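Local coordinates for protein Cif-like 1 (Burkholderia cenocepacia, PDB 7JQY) that belongs to the Cif-like epoxide hydrolases, probably opens epoxide rings with water, and forms an octamer of subunits with the alpha/beta hydrolase fold, at residues 36-41 / 106-111; 131-136 / 246-251; 172-177 / 230-235. The protein carries 1 engineered substitution. All blocks are in the same frame, centred on the assembly; numbering follows the deposited sequence.

Contact 1: residues 36-41 / 106-111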
ATOM      1  N   VAL B  36     -26.468  23.766   3.046  1.00 59.58           N
ATOM      2  CA  VAL B  36     -26.204  22.407   2.560  1.00 50.15           C
ATOM      3  C   VAL B  36     -26.871  22.227   1.195  1.00 46.80           C
ATOM      4  O   VAL B  36     -28.014  22.658   0.997  1.00 48.82           O
ATOM      5  CB  VAL B  36     -26.761  21.361   3.547  1.00 50.49           C
ATOM      6  CG1 VAL B  36     -26.690  19.949   2.971  1.00 42.42           C
ATOM      7  CG2 VAL B  36     -26.039  21.463   4.882  1.00 53.34           C
ATOM      8  N   ARG B  37     -26.176  21.592   0.244  1.00 41.56           N
ATOM      9  CA  ARG B  37     -26.768  21.239  -1.051  1.00 40.82           C
ATOM     10  C   ARG B  37     -27.155  19.761  -1.090  1.00 39.44           C
ATOM     11  O   ARG B  37     -26.343  18.895  -0.744  1.00 38.18           O
ATOM     12  CB  ARG B  37     -25.806  21.554  -2.204  1.00 41.65           C
ATOM     13  CG  ARG B  37     -26.354  21.239  -3.614  1.00 39.80           C
ATOM     14  CD  ARG B  37     -25.385  21.718  -4.713  1.00 37.97           C
ATOM     15  NE  ARG B  37     -24.245  20.813  -4.813  1.00 39.42           N
ATOM     16  CZ  ARG B  37     -23.276  20.885  -5.722  1.00 41.61           C
ATOM     17  NH1 ARG B  37     -23.277  21.838  -6.648  1.00 36.24           N
ATOM     18  NH2 ARG B  37     -22.295  19.988  -5.699  1.00 35.11           N
ATOM     19  N   LEU B  38     -28.394  19.482  -1.502  1.00 37.40           N
ATOM     20  CA  LEU B  38     -28.896  18.122  -1.627  1.00 40.05           C
ATOM     21  C   LEU B  38     -29.054  17.754  -3.096  1.00 39.88           C
ATOM     22  O   LEU B  38     -29.509  18.567  -3.908  1.00 41.77           O
ATOM     23  CB  LEU B  38     -30.244  17.936  -0.915  1.00 38.84           C
ATOM     24  CG  LEU B  38     -30.261  17.976   0.613  1.00 39.10           C
ATOM     25  CD1 LEU B  38     -31.544  17.338   1.133  1.00 39.34           C
ATOM     26  CD2 LEU B  38     -29.034  17.310   1.218  1.00 36.58           C
ATOM     27  N   HIS B  39     -28.686  16.514  -3.416  1.00 37.35           N
ATOM     28  CA  HIS B  39     -28.832  15.932  -4.742  1.00 33.75           C
ATOM     29  C   HIS B  39     -30.064  15.037  -4.781  1.00 37.19           C
ATOM     30  O   HIS B  39     -30.371  14.339  -3.810  1.00 34.28           O
ATOM     31  CB  HIS B  39     -27.574  15.134  -5.098  1.00 34.54           C
ATOM     32  CG  HIS B  39     -27.696  14.312  -6.341  1.00 34.46           C
ATOM     33  ND1 HIS B  39     -27.948  12.957  -6.311  1.00 33.79           N
ATOM     34  CD2 HIS B  39     -27.568  14.644  -7.648  1.00 35.31           C
ATOM     35  CE1 HIS B  39     -27.988  12.493  -7.547  1.00 35.83           C
ATOM     36  NE2 HIS B  39     -27.759  13.496  -8.377  1.00 37.48           N
ATOM     37  N   TYR B  40     -30.781  15.065  -5.899  1.00 32.73           N
ATOM     38  CA  TYR B  40     -31.962  14.230  -6.030  1.00 36.54           C
ATOM     39  C   TYR B  40     -32.177  13.919  -7.495  1.00 37.49           C
ATOM     40  O   TYR B  40     -31.683  14.620  -8.385  1.00 39.24           O
ATOM     41  CB  TYR B  40     -33.224  14.881  -5.435  1.00 39.92           C
ATOM     42  CG  TYR B  40     -33.661  16.164  -6.121  1.00 38.19           C
ATOM     43  CD1 TYR B  40     -32.985  17.361  -5.894  1.00 39.02           C
ATOM     44  CD2 TYR B  40     -34.743  16.177  -6.997  1.00 36.38           C
ATOM     45  CE1 TYR B  40     -33.377  18.541  -6.520  1.00 38.35           C
ATOM     46  CE2 TYR B  40     -35.142  17.349  -7.623  1.00 40.81           C
ATOM     47  CZ  TYR B  40     -34.454  18.524  -7.383  1.00 38.57           C
ATOM     48  OH  TYR B  40     -34.844  19.686  -8.007  1.00 45.51           O
ATOM     49  N   VAL B  41     -32.922  12.851  -7.730  1.00 34.76           N
ATOM     50  CA  VAL B  41     -33.273  12.409  -9.071  1.00 39.22           C
ATOM     51  C   VAL B  41     -34.783  12.509  -9.197  1.00 39.56           C
ATOM     52  O   VAL B  41     -35.512  12.078  -8.294  1.00 40.59           O
ATOM     53  CB  VAL B  41     -32.766  10.976  -9.331  1.00 35.23           C
ATOM     54  CG1 VAL B  41     -33.231  10.460 -10.673  1.00 38.06           C
ATOM     55  CG2 VAL B  41     -31.254  10.962  -9.267  1.00 36.98           C
ATOM     56  N   ARG B 106     -37.978  18.628   3.909  1.00 46.73           N
ATOM     57  CA  ARG B 106     -39.100  19.550   3.786  1.00 48.32           C
ATOM     58  C   ARG B 106     -38.710  20.811   3.018  1.00 46.47           C
ATOM     59  O   ARG B 106     -39.479  21.294   2.180  1.00 49.59           O
ATOM     60  CB  ARG B 106     -39.638  19.898   5.170  1.00 49.11           C
ATOM     61  CG  ARG B 106     -40.837  20.809   5.138  1.00 52.37           C
ATOM     62  CD  ARG B 106     -41.457  20.899   6.505  1.00 55.00           C
ATOM     63  NE  ARG B 106     -42.641  21.744   6.509  1.00 56.68           N
ATOM     64  CZ  ARG B 106     -42.685  22.945   7.072  1.00 57.69           C
ATOM     65  NH1 ARG B 106     -41.580  23.474   7.587  1.00 51.61           N
ATOM     66  NH2 ARG B 106     -43.811  23.646   7.041  1.00 57.71           N
ATOM     67  N   ALA B 107     -37.528  21.361   3.289  1.00 46.11           N
ATOM     68  CA  ALA B 107     -37.107  22.573   2.585  1.00 47.09           C
ATOM     69  C   ALA B 107     -36.984  22.333   1.087  1.00 46.59           C
ATOM     70  O   ALA B 107     -37.363  23.191   0.283  1.00 50.85           O
ATOM     71  CB  ALA B 107     -35.784  23.082   3.154  1.00 43.16           C
ATOM     72  N   LEU B 108     -36.512  21.146   0.692  1.00 46.83           N
ATOM     73  CA  LEU B 108     -36.380  20.821  -0.724  1.00 44.16           C
ATOM     74  C   LEU B 108     -37.744  20.634  -1.381  1.00 48.20           C
ATOM     75  O   LEU B 108     -37.950  21.056  -2.523  1.00 47.68           O
ATOM     76  CB  LEU B 108     -35.536  19.550  -0.879  1.00 46.42           C
ATOM     77  CG  LEU B 108     -35.347  18.888  -2.251  1.00 44.67           C
ATOM     78  CD1 LEU B 108     -34.026  18.126  -2.278  1.00 45.95           C
ATOM     79  CD2 LEU B 108     -36.492  17.957  -2.630  1.00 44.11           C
ATOM     80  N   VAL B 109     -38.687  20.007  -0.677  1.00 46.50           N
ATOM     81  CA  VAL B 109     -40.036  19.862  -1.219  1.00 49.13           C
ATOM     82  C   VAL B 109     -40.677  21.229  -1.402  1.00 50.29           C
ATOM     83  O   VAL B 109     -41.361  21.488  -2.401  1.00 50.99           O
ATOM     84  CB  VAL B 109     -40.894  18.971  -0.300  1.00 47.60           C
ATOM     85  CG1 VAL B 109     -42.352  19.028  -0.735  1.00 47.91           C
ATOM     86  CG2 VAL B 109     -40.375  17.536  -0.289  1.00 44.37           C
ATOM     87  N   HIS B 110     -40.476  22.123  -0.433  1.00 48.96           N
ATOM     88  CA  HIS B 110     -41.028  23.465  -0.547  1.00 54.15           C
ATOM     89  C   HIS B 110     -40.384  24.236  -1.693  1.00 51.43           C
ATOM     90  O   HIS B 110     -41.064  25.007  -2.374  1.00 51.52           O
ATOM     91  CB  HIS B 110     -40.879  24.194   0.787  1.00 54.37           C
ATOM     92  CG  HIS B 110     -41.783  23.660   1.857  1.00 57.78           C
ATOM     93  ND1 HIS B 110     -42.259  24.438   2.891  1.00 60.06           N
ATOM     94  CD2 HIS B 110     -42.315  22.425   2.040  1.00 59.33           C
ATOM     95  CE1 HIS B 110     -43.036  23.704   3.670  1.00 63.57           C
ATOM     96  NE2 HIS B 110     -43.087  22.479   3.175  1.00 60.73           N
ATOM     97  N   GLN B 111     -39.090  24.018  -1.944  1.00 50.05           N
ATOM     98  CA  GLN B 111     -38.443  24.690  -3.066  1.00 51.76           C
ATOM     99  C   GLN B 111     -38.974  24.194  -4.402  1.00 52.37           C
ATOM    100  O   GLN B 111     -38.942  24.943  -5.382  1.00 53.18           O
ATOM    101  CB  GLN B 111     -36.930  24.488  -3.026  1.00 49.45           C
ATOM    102  CG  GLN B 111     -36.191  25.358  -2.048  1.00 51.65           C
ATOM    103  CD  GLN B 111     -34.704  25.373  -2.339  1.00 51.74           C
ATOM    104  OE1 GLN B 111     -34.264  24.861  -3.372  1.00 48.70           O
ATOM    105  NE2 GLN B 111     -33.921  25.940  -1.423  1.00 48.68           N
TER
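Leu108 meets Leu38 and Tyr40 where helix 98-111 packs on strand 37-43, near one margin of the central sheet of the alpha/beta hydrolase fold. The Leu108 side chain leaves the helix at CB with CG anti to the backbone N (chi1 174°), which directs the branch across the gap to the sheet. At CG the chain branches: CD1 carries the contact with 36-41, and CD2 points away from this strand. Leu108 CD1 sits 4.0 Å from Leu38 CB and bridges at the same time to the next residue on that side of the strand, Tyr40. The tyrosine ring is brought round by a chi1 of 63°, with CG between the backbone N and the carbonyl carbon, and Leu108 approaches it obliquely. Val79 and Ala31 on the flanking strands also touch Leu108, so the leucine touches three adjacent strands. His39 faces the other side of the sheet, where its ND1 is hydrogen-bonded to Asp82. One helical turn beyond Leu108, Gln111 NE2 bonds Gln32 O at the end of strand 26-32. Across the contact itself the closest approach is Leu108 CD1 to Tyr40 CD1, 3.8 Å.

Contact 2: residues 131-136 / 246-251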
ATOM      1  N   ALA B 131     -40.042  11.211  11.185  1.00 49.48           N
ATOM      2  CA  ALA B 131     -39.858  12.529  11.790  1.00 52.32           C
ATOM      3  C   ALA B 131     -40.492  13.622  10.945  1.00 48.64           C
ATOM      4  O   ALA B 131     -40.960  14.627  11.484  1.00 52.63           O
ATOM      5  CB  ALA B 131     -38.372  12.814  12.002  1.00 46.90           C
ATOM      6  N   TYR B 132     -40.530  13.435   9.627  1.00 48.39           N
ATOM      7  CA  TYR B 132     -41.249  14.367   8.767  1.00 50.04           C
ATOM      8  C   TYR B 132     -42.735  14.360   9.099  1.00 53.48           C
ATOM      9  O   TYR B 132     -43.338  15.416   9.324  1.00 52.29           O
ATOM     10  CB  TYR B 132     -41.018  13.990   7.298  1.00 50.97           C
ATOM     11  CG  TYR B 132     -41.307  15.073   6.263  1.00 51.75           C
ATOM     12  CD1 TYR B 132     -42.364  15.973   6.418  1.00 53.36           C
ATOM     13  CD2 TYR B 132     -40.529  15.175   5.115  1.00 50.88           C
ATOM     14  CE1 TYR B 132     -42.624  16.950   5.467  1.00 51.29           C
ATOM     15  CE2 TYR B 132     -40.782  16.144   4.162  1.00 52.29           C
ATOM     16  CZ  TYR B 132     -41.826  17.028   4.342  1.00 51.95           C
ATOM     17  OH  TYR B 132     -42.069  17.981   3.381  1.00 54.52           O
ATOM     18  N   ALA B 133     -43.336  13.165   9.176  1.00 53.59           N
ATOM     19  CA  ALA B 133     -44.762  13.071   9.466  1.00 52.86           C
ATOM     20  C   ALA B 133     -45.083  13.526  10.881  1.00 53.19           C
ATOM     21  O   ALA B 133     -46.150  14.101  11.117  1.00 54.45           O
ATOM     22  CB  ALA B 133     -45.252  11.640   9.248  1.00 53.09           C
ATOM     23  N   ALA B 134     -44.170  13.305  11.829  1.00 53.58           N
ATOM     24  CA  ALA B 134     -44.448  13.698  13.206  1.00 55.09           C
ATOM     25  C   ALA B 134     -44.414  15.213  13.363  1.00 57.85           C
ATOM     26  O   ALA B 134     -45.212  15.779  14.119  1.00 59.17           O
ATOM     27  CB  ALA B 134     -43.449  13.043  14.158  1.00 54.20           C
ATOM     28  N   GLN B 135     -43.506  15.886  12.648  1.00 54.21           N
ATOM     29  CA  GLN B 135     -43.356  17.332  12.785  1.00 55.71           C
ATOM     30  C   GLN B 135     -44.346  18.122  11.934  1.00 55.22           C
ATOM     31  O   GLN B 135     -44.742  19.224  12.327  1.00 58.94           O
ATOM     32  CB  GLN B 135     -41.926  17.748  12.439  1.00 52.37           C
ATOM     33  CG  GLN B 135     -40.949  17.574  13.586  1.00 51.14           C
ATOM     34  CD  GLN B 135     -39.511  17.595  13.126  1.00 52.56           C
ATOM     35  OE1 GLN B 135     -38.674  18.313  13.683  1.00 55.64           O
ATOM     36  NE2 GLN B 135     -39.209  16.802  12.104  1.00 51.03           N
ATOM     37  N   TRP B 136     -44.737  17.611  10.769  1.00 55.72           N
ATOM     38  CA  TRP B 136     -45.662  18.313   9.875  1.00 56.65           C
ATOM     39  C   TRP B 136     -46.705  17.330   9.365  1.00 58.29           C
ATOM     40  O   TRP B 136     -46.773  17.029   8.168  1.00 60.30           O
ATOM     41  CB  TRP B 136     -44.899  18.987   8.729  1.00 57.02           C
ATOM     42  CG  TRP B 136     -43.809  19.873   9.251  1.00 54.65           C
ATOM     43  CD1 TRP B 136     -43.950  21.135   9.746  1.00 56.50           C
ATOM     44  CD2 TRP B 136     -42.416  19.547   9.376  1.00 55.55           C
ATOM     45  NE1 TRP B 136     -42.734  21.621  10.163  1.00 56.09           N
ATOM     46  CE2 TRP B 136     -41.776  20.666   9.946  1.00 56.34           C
ATOM     47  CE3 TRP B 136     -41.647  18.426   9.045  1.00 52.43           C
ATOM     48  CZ2 TRP B 136     -40.406  20.695  10.198  1.00 54.80           C
ATOM     49  CZ3 TRP B 136     -40.289  18.455   9.305  1.00 51.13           C
ATOM     50  CH2 TRP B 136     -39.684  19.582   9.876  1.00 53.62           C
ATOM     51  N   LEU B 246     -49.643   9.083  14.514  1.00 58.11           N
ATOM     52  CA  LEU B 246     -49.807   9.754  13.237  1.00 57.75           C
ATOM     53  C   LEU B 246     -51.233   9.566  12.727  1.00 57.51           C
ATOM     54  O   LEU B 246     -51.808   8.483  12.871  1.00 62.05           O
ATOM     55  CB  LEU B 246     -48.803   9.229  12.208  1.00 55.65           C
ATOM     56  CG  LEU B 246     -47.319   9.424  12.537  1.00 53.42           C
ATOM     57  CD1 LEU B 246     -46.452   8.648  11.556  1.00 51.05           C
ATOM     58  CD2 LEU B 246     -46.943  10.898  12.551  1.00 51.08           C
ATOM     59  N   PRO B 247     -51.833  10.608  12.144  1.00 56.77           N
ATOM     60  CA  PRO B 247     -53.226  10.513  11.686  1.00 54.98           C
ATOM     61  C   PRO B 247     -53.393  10.024  10.255  1.00 54.97           C
ATOM     62  O   PRO B 247     -54.456   9.505   9.901  1.00 53.94           O
ATOM     63  CB  PRO B 247     -53.722  11.955  11.825  1.00 55.70           C
ATOM     64  CG  PRO B 247     -52.486  12.783  11.563  1.00 54.60           C
ATOM     65  CD  PRO B 247     -51.301  11.982  12.045  1.00 52.64           C
ATOM     66  N   MET B 248     -52.387  10.226   9.407  1.00 55.66           N
ATOM     67  CA  MET B 248     -52.514   9.848   8.008  1.00 55.33           C
ATOM     68  C   MET B 248     -52.375   8.336   7.847  1.00 50.82           C
ATOM     69  O   MET B 248     -51.754   7.670   8.677  1.00 51.52           O
ATOM     70  CB  MET B 248     -51.472  10.593   7.167  1.00 51.60           C
ATOM     71  CG  MET B 248     -50.071  10.017   7.247  1.00 50.32           C
ATOM     72  SD  MET B 248     -49.247  10.397   8.811  1.00 52.14           S
ATOM     73  CE  MET B 248     -49.244  12.185   8.756  1.00 53.95           C
ATOM     74  N   PRO B 249     -52.913   7.774   6.762  1.00 52.98           N
ATOM     75  CA  PRO B 249     -52.754   6.332   6.527  1.00 54.82           C
ATOM     76  C   PRO B 249     -51.290   5.944   6.374  1.00 56.29           C
ATOM     77  O   PRO B 249     -50.494   6.656   5.751  1.00 52.93           O
ATOM     78  CB  PRO B 249     -53.535   6.091   5.229  1.00 55.55           C
ATOM     79  CG  PRO B 249     -54.491   7.225   5.137  1.00 53.95           C
ATOM     80  CD  PRO B 249     -53.798   8.402   5.764  1.00 52.94           C
ATOM     81  N   VAL B 250     -50.944   4.796   6.949  1.00 54.38           N
ATOM     82  CA  VAL B 250     -49.574   4.308   6.995  1.00 51.71           C
ATOM     83  C   VAL B 250     -49.546   2.875   6.493  1.00 53.33           C
ATOM     84  O   VAL B 250     -50.426   2.073   6.828  1.00 56.92           O
ATOM     85  CB  VAL B 250     -48.989   4.393   8.418  1.00 52.26           C
ATOM     86  CG1 VAL B 250     -47.613   3.738   8.469  1.00 48.60           C
ATOM     87  CG2 VAL B 250     -48.933   5.845   8.878  1.00 49.47           C
ATOM     88  N   LEU B 251     -48.547   2.565   5.668  1.00 52.86           N
ATOM     89  CA  LEU B 251     -48.304   1.225   5.146  1.00 50.62           C
ATOM     90  C   LEU B 251     -46.952   0.749   5.651  1.00 50.74           C
ATOM     91  O   LEU B 251     -45.977   1.509   5.609  1.00 47.64           O
ATOM     92  CB  LEU B 251     -48.339   1.214   3.613  1.00 50.92           C
ATOM     93  CG  LEU B 251     -47.884  -0.056   2.887  1.00 53.10           C
ATOM     94  CD1 LEU B 251     -48.885  -1.179   3.067  1.00 48.82           C
ATOM     95  CD2 LEU B 251     -47.648   0.225   1.399  1.00 49.92           C
TER
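The peptide group between Ala133 and Ala134 receives a methyl of Leu246 on one of its faces: Leu246 CD2 lies 3.6 Å from Ala133 O and 3.7 Å from Ala134 N, over the plane. A second flat group, the Trp136 ring, stands away from 246-251. Gln135 CB rests against one face, 3.4 Å above the ring plane, and Arg106 makes a cation-pi contact on the opposite face. The Gln135 amide folds back on its own helix, where Gln135 NE2 donates to Ala131 O (2.9 Å, N-H...O angle 154°) from above the carbonyl plane, and Gln135 N reaches the same oxygen from its other face. Helix 124-135 is the crossover helix of a beta-alpha-beta unit, running from strand 117-122 to strand 140-146, and the lead-in to strand 250-255 passes beside its last turn. Ala133 CB points at that lead-in and meets two side chains, 3.8 Å from Leu246 CD2 and 4.1 Å from Met248 CE. Met248 delivers this methyl through a chain bent at both chi2 (-75°) and chi3 (-60°). Ile140, at the start of its strand, touches both Ala133 and Met248.

Contact 3: residues 172-177 / 230-235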
ATOM      1  N   LEU B 172     -19.711  -0.364  16.294  1.00 43.46           N
ATOM      2  CA  LEU B 172     -18.575   0.072  15.486  1.00 43.47           C
ATOM      3  C   LEU B 172     -18.848   1.421  14.838  1.00 40.92           C
ATOM      4  O   LEU B 172     -18.011   2.323  14.883  1.00 40.41           O
ATOM      5  CB  LEU B 172     -18.247  -0.975  14.420  1.00 41.62           C
ATOM      6  CG  LEU B 172     -17.247  -0.491  13.364  1.00 40.26           C
ATOM      7  CD1 LEU B 172     -15.890  -0.224  13.994  1.00 40.64           C
ATOM      8  CD2 LEU B 172     -17.120  -1.474  12.204  1.00 38.24           C
ATOM      9  N   HIS B 173     -20.018   1.571  14.218  1.00 40.98           N
ATOM     10  CA  HIS B 173     -20.326   2.818  13.536  1.00 41.10           C
ATOM     11  C   HIS B 173     -20.357   3.987  14.504  1.00 44.05           C
ATOM     12  O   HIS B 173     -20.118   5.130  14.102  1.00 40.18           O
ATOM     13  CB  HIS B 173     -21.654   2.701  12.801  1.00 40.42           C
ATOM     14  CG  HIS B 173     -21.592   1.806  11.606  1.00 35.52           C
ATOM     15  ND1 HIS B 173     -22.606   1.735  10.678  1.00 34.20           N
ATOM     16  CD2 HIS B 173     -20.635   0.942  11.191  1.00 36.09           C
ATOM     17  CE1 HIS B 173     -22.279   0.861   9.742  1.00 35.82           C
ATOM     18  NE2 HIS B 173     -21.087   0.369  10.028  1.00 35.51           N
ATOM     19  N   GLN B 174     -20.620   3.728  15.781  1.00 41.68           N
ATOM     20  CA  GLN B 174     -20.665   4.815  16.745  1.00 42.51           C
ATOM     21  C   GLN B 174     -19.294   5.184  17.291  1.00 39.56           C
ATOM     22  O   GLN B 174     -19.207   6.125  18.083  1.00 39.33           O
ATOM     23  CB  GLN B 174     -21.617   4.462  17.892  1.00 40.49           C
ATOM     24  CG  GLN B 174     -23.077   4.682  17.553  1.00 44.28           C
ATOM     25  CD  GLN B 174     -24.015   4.068  18.588  1.00 44.52           C
ATOM     26  OE1 GLN B 174     -23.592   3.275  19.420  1.00 45.87           O
ATOM     27  NE2 GLN B 174     -25.289   4.419  18.518  1.00 44.83           N
ATOM     28  N   GLN B 175     -18.229   4.503  16.871  1.00 39.51           N
ATOM     29  CA  GLN B 175     -16.864   4.848  17.277  1.00 39.51           C
ATOM     30  C   GLN B 175     -16.294   5.903  16.320  1.00 42.57           C
ATOM     31  O   GLN B 175     -15.843   5.585  15.214  1.00 41.04           O
ATOM     32  CB  GLN B 175     -15.990   3.598  17.311  1.00 41.24           C
ATOM     33  CG  GLN B 175     -16.565   2.450  18.147  1.00 43.24           C
ATOM     34  CD  GLN B 175     -17.012   2.894  19.533  1.00 44.30           C
ATOM     35  OE1 GLN B 175     -16.189   3.264  20.375  1.00 47.20           O
ATOM     36  NE2 GLN B 175     -18.321   2.876  19.770  1.00 42.01           N
ATOM     37  N   ARG B 176     -16.287   7.163  16.754  1.00 41.97           N
ATOM     38  CA  ARG B 176     -15.790   8.240  15.907  1.00 41.69           C
ATOM     39  C   ARG B 176     -14.316   8.023  15.585  1.00 41.54           C
ATOM     40  O   ARG B 176     -13.516   7.699  16.466  1.00 40.30           O
ATOM     41  CB  ARG B 176     -15.996   9.593  16.593  1.00 42.33           C
ATOM     42  CG  ARG B 176     -15.714  10.810  15.682  1.00 42.30           C
ATOM     43  CD  ARG B 176     -16.272  12.099  16.258  1.00 41.47           C
ATOM     44  NE  ARG B 176     -17.715  12.226  16.071  1.00 45.02           N
ATOM     45  CZ  ARG B 176     -18.605  12.093  17.052  1.00 46.15           C
ATOM     46  NH1 ARG B 176     -18.196  11.825  18.285  1.00 45.34           N
ATOM     47  NH2 ARG B 176     -19.900  12.231  16.806  1.00 45.72           N
ATOM     48  N   ASP B 177     -13.978   8.177  14.302  1.00 40.51           N
ATOM     49  CA  ASP B 177     -12.626   8.058  13.754  1.00 39.05           C
ATOM     50  C   ASP B 177     -12.140   6.621  13.657  1.00 41.04           C
ATOM     51  O   ASP B 177     -11.457   6.261  12.690  1.00 39.09           O
ATOM     52  CB  ASP B 177     -11.638   8.901  14.566  1.00 38.41           C
ATOM     53  CG  ASP B 177     -12.149  10.299  14.802  1.00 42.98           C
ATOM     54  OD1 ASP B 177     -12.175  10.727  15.971  1.00 43.11           O
ATOM     55  OD2 ASP B 177     -12.537  10.967  13.810  1.00 46.09           O
ATOM     56  N   ALA B 230     -25.770   9.745  16.082  1.00 44.22           N
ATOM     57  CA  ALA B 230     -26.913  10.527  16.534  1.00 45.39           C
ATOM     58  C   ALA B 230     -28.051   9.673  17.100  1.00 42.79           C
ATOM     59  O   ALA B 230     -29.079  10.235  17.489  1.00 41.61           O
ATOM     60  CB  ALA B 230     -27.460  11.376  15.384  1.00 37.99           C
ATOM     61  N   PHE B 231     -27.927   8.340  17.113  1.00 43.77           N
ATOM     62  CA  PHE B 231     -29.021   7.494  17.608  1.00 45.40           C
ATOM     63  C   PHE B 231     -29.504   7.864  19.010  1.00 45.16           C
ATOM     64  O   PHE B 231     -30.729   7.947  19.204  1.00 48.46           O
ATOM     65  CB  PHE B 231     -28.623   6.011  17.555  1.00 42.76           C
ATOM     66  CG  PHE B 231     -28.798   5.376  16.202  1.00 43.40           C
ATOM     67  CD1 PHE B 231     -29.430   6.056  15.169  1.00 45.84           C
ATOM     68  CD2 PHE B 231     -28.283   4.116  15.949  1.00 40.04           C
ATOM     69  CE1 PHE B 231     -29.573   5.471  13.914  1.00 41.95           C
ATOM     70  CE2 PHE B 231     -28.423   3.525  14.703  1.00 40.67           C
ATOM     71  CZ  PHE B 231     -29.065   4.199  13.682  1.00 42.09           C
ATOM     72  N   PRO B 232     -28.642   8.105  20.011  1.00 43.63           N
ATOM     73  CA  PRO B 232     -29.186   8.474  21.335  1.00 48.34           C
ATOM     74  C   PRO B 232     -30.086   9.697  21.297  1.00 48.23           C
ATOM     75  O   PRO B 232     -31.174   9.686  21.891  1.00 49.59           O
ATOM     76  CB  PRO B 232     -27.930   8.727  22.188  1.00 48.29           C
ATOM     77  CG  PRO B 232     -26.780   8.226  21.418  1.00 45.85           C
ATOM     78  CD  PRO B 232     -27.216   7.735  20.083  1.00 43.19           C
ATOM     79  N   GLN B 233     -29.685  10.730  20.555  1.00 48.84           N
ATOM     80  CA  GLN B 233     -30.516  11.917  20.406  1.00 45.76           C
ATOM     81  C   GLN B 233     -31.821  11.586  19.699  1.00 46.66           C
ATOM     82  O   GLN B 233     -32.877  12.141  20.033  1.00 50.57           O
ATOM     83  CB  GLN B 233     -29.734  12.986  19.638  1.00 50.31           C
ATOM     84  CG  GLN B 233     -30.509  14.223  19.284  1.00 49.74           C
ATOM     85  CD  GLN B 233     -29.646  15.266  18.559  1.00 54.01           C
ATOM     86  OE1 GLN B 233     -28.451  15.053  18.302  1.00 49.04           O
ATOM     87  NE2 GLN B 233     -30.255  16.396  18.228  1.00 49.62           N
ATOM     88  N   ASP B 234     -31.763  10.691  18.707  1.00 42.53           N
ATOM     89  CA  ASP B 234     -32.970  10.259  18.007  1.00 43.98           C
ATOM     90  C   ASP B 234     -33.918   9.506  18.940  1.00 47.76           C
ATOM     91  O   ASP B 234     -35.143   9.608  18.805  1.00 47.90           O
ATOM     92  CB  ASP B 234     -32.591   9.384  16.807  1.00 44.69           C
ATOM     93  CG  ASP B 234     -31.816  10.160  15.723  1.00 45.18           C
ATOM     94  OD1 ASP B 234     -32.230  11.283  15.374  1.00 41.99           O
ATOM     95  OD2 ASP B 234     -30.790   9.639  15.231  1.00 44.02           O
ATOM     96  N   GLU B 235     -33.373   8.694  19.845  1.00 47.29           N
ATOM     97  CA  GLU B 235     -34.221   7.930  20.762  1.00 51.27           C
ATOM     98  C   GLU B 235     -35.022   8.868  21.653  1.00 53.00           C
ATOM     99  O   GLU B 235     -36.248   8.761  21.743  1.00 54.09           O
ATOM    100  CB  GLU B 235     -33.372   6.970  21.587  1.00 47.45           C
ATOM    101  CG  GLU B 235     -32.921   5.763  20.791  1.00 46.37           C
ATOM    102  CD  GLU B 235     -31.842   4.969  21.484  1.00 49.76           C
ATOM    103  OE1 GLU B 235     -31.226   5.504  22.435  1.00 49.50           O
ATOM    104  OE2 GLU B 235     -31.614   3.804  21.081  1.00 51.40           O
TER
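Gln174 reaches across to Phe231 and Pro232, and these three residues make up nearly all of the contact between the end of helix 169-173 and the start of helix 231-241. Gln174 contributes the largest share. Its CG lies anti to the carbonyl carbon (chi1 -80°) and the chain stays extended beyond it, so the amide is carried well clear of its own backbone. The nitrogen at the tip does the touching: Gln174 NE2 comes to 3.8 Å from Phe231 CB and 4.0 Å from Phe231 CD2. The two side chains cross at about a right angle, with the amide plane turned 73° from the ring plane. A polar nitrogen thus lies against carbon, but it is not left without a partner, because Gln174 NE2 donates a hydrogen bond to the backbone oxygen of Tyr228. That bond helps to fix the rotation of the amide beside the phenylalanine. The same nitrogen also passes 4.1 Å from Pro232 CD, at the more exposed margin.

Phe231 is the buried member. Ile124 and Met127 of helix 124-135 pack on it, and Asp234 OD2 lies at the ring edge, in its plane; this carboxylate oxygen also forms a salt bridge with Lys98. Three residues beyond Gln174, Asp177 forms a salt bridge with Arg222 of a neighbouring subunit.

The helices from 154 to 229 follow strand 140-146 as an insertion, and helix 231-241 leads the chain back to strand 250-255. This is consistent with the helical cap of epoxide hydrolases meeting the core domain, and Phe231 lies near, without touching, the probable nucleophile elbow, which in this variant carries the engineered Ser123.

How the contacts relate
From the N terminus, contact 1 closes first: strand 37-43 meets helix 98-111 after a loop holding further strands of the sheet. Contact 2 then opens on helix 124-135 and closes just before strand 250-255, spanning the helical insertion. Contact 3 is nested inside that loop, joining the insertion's 172-177 to the beginning of helix 231-241, which leads toward strand 250-255. No loops cross. Contacts 1 and 2 reach the same sheet and touch where the Tyr132 hydroxyl of helix 124-135 packs on Arg106 and Val109 of helix 98-111. Contact 3 stands apart, its nearest atoms about 7 Å from contact 2 and about 15 Å from contact 1.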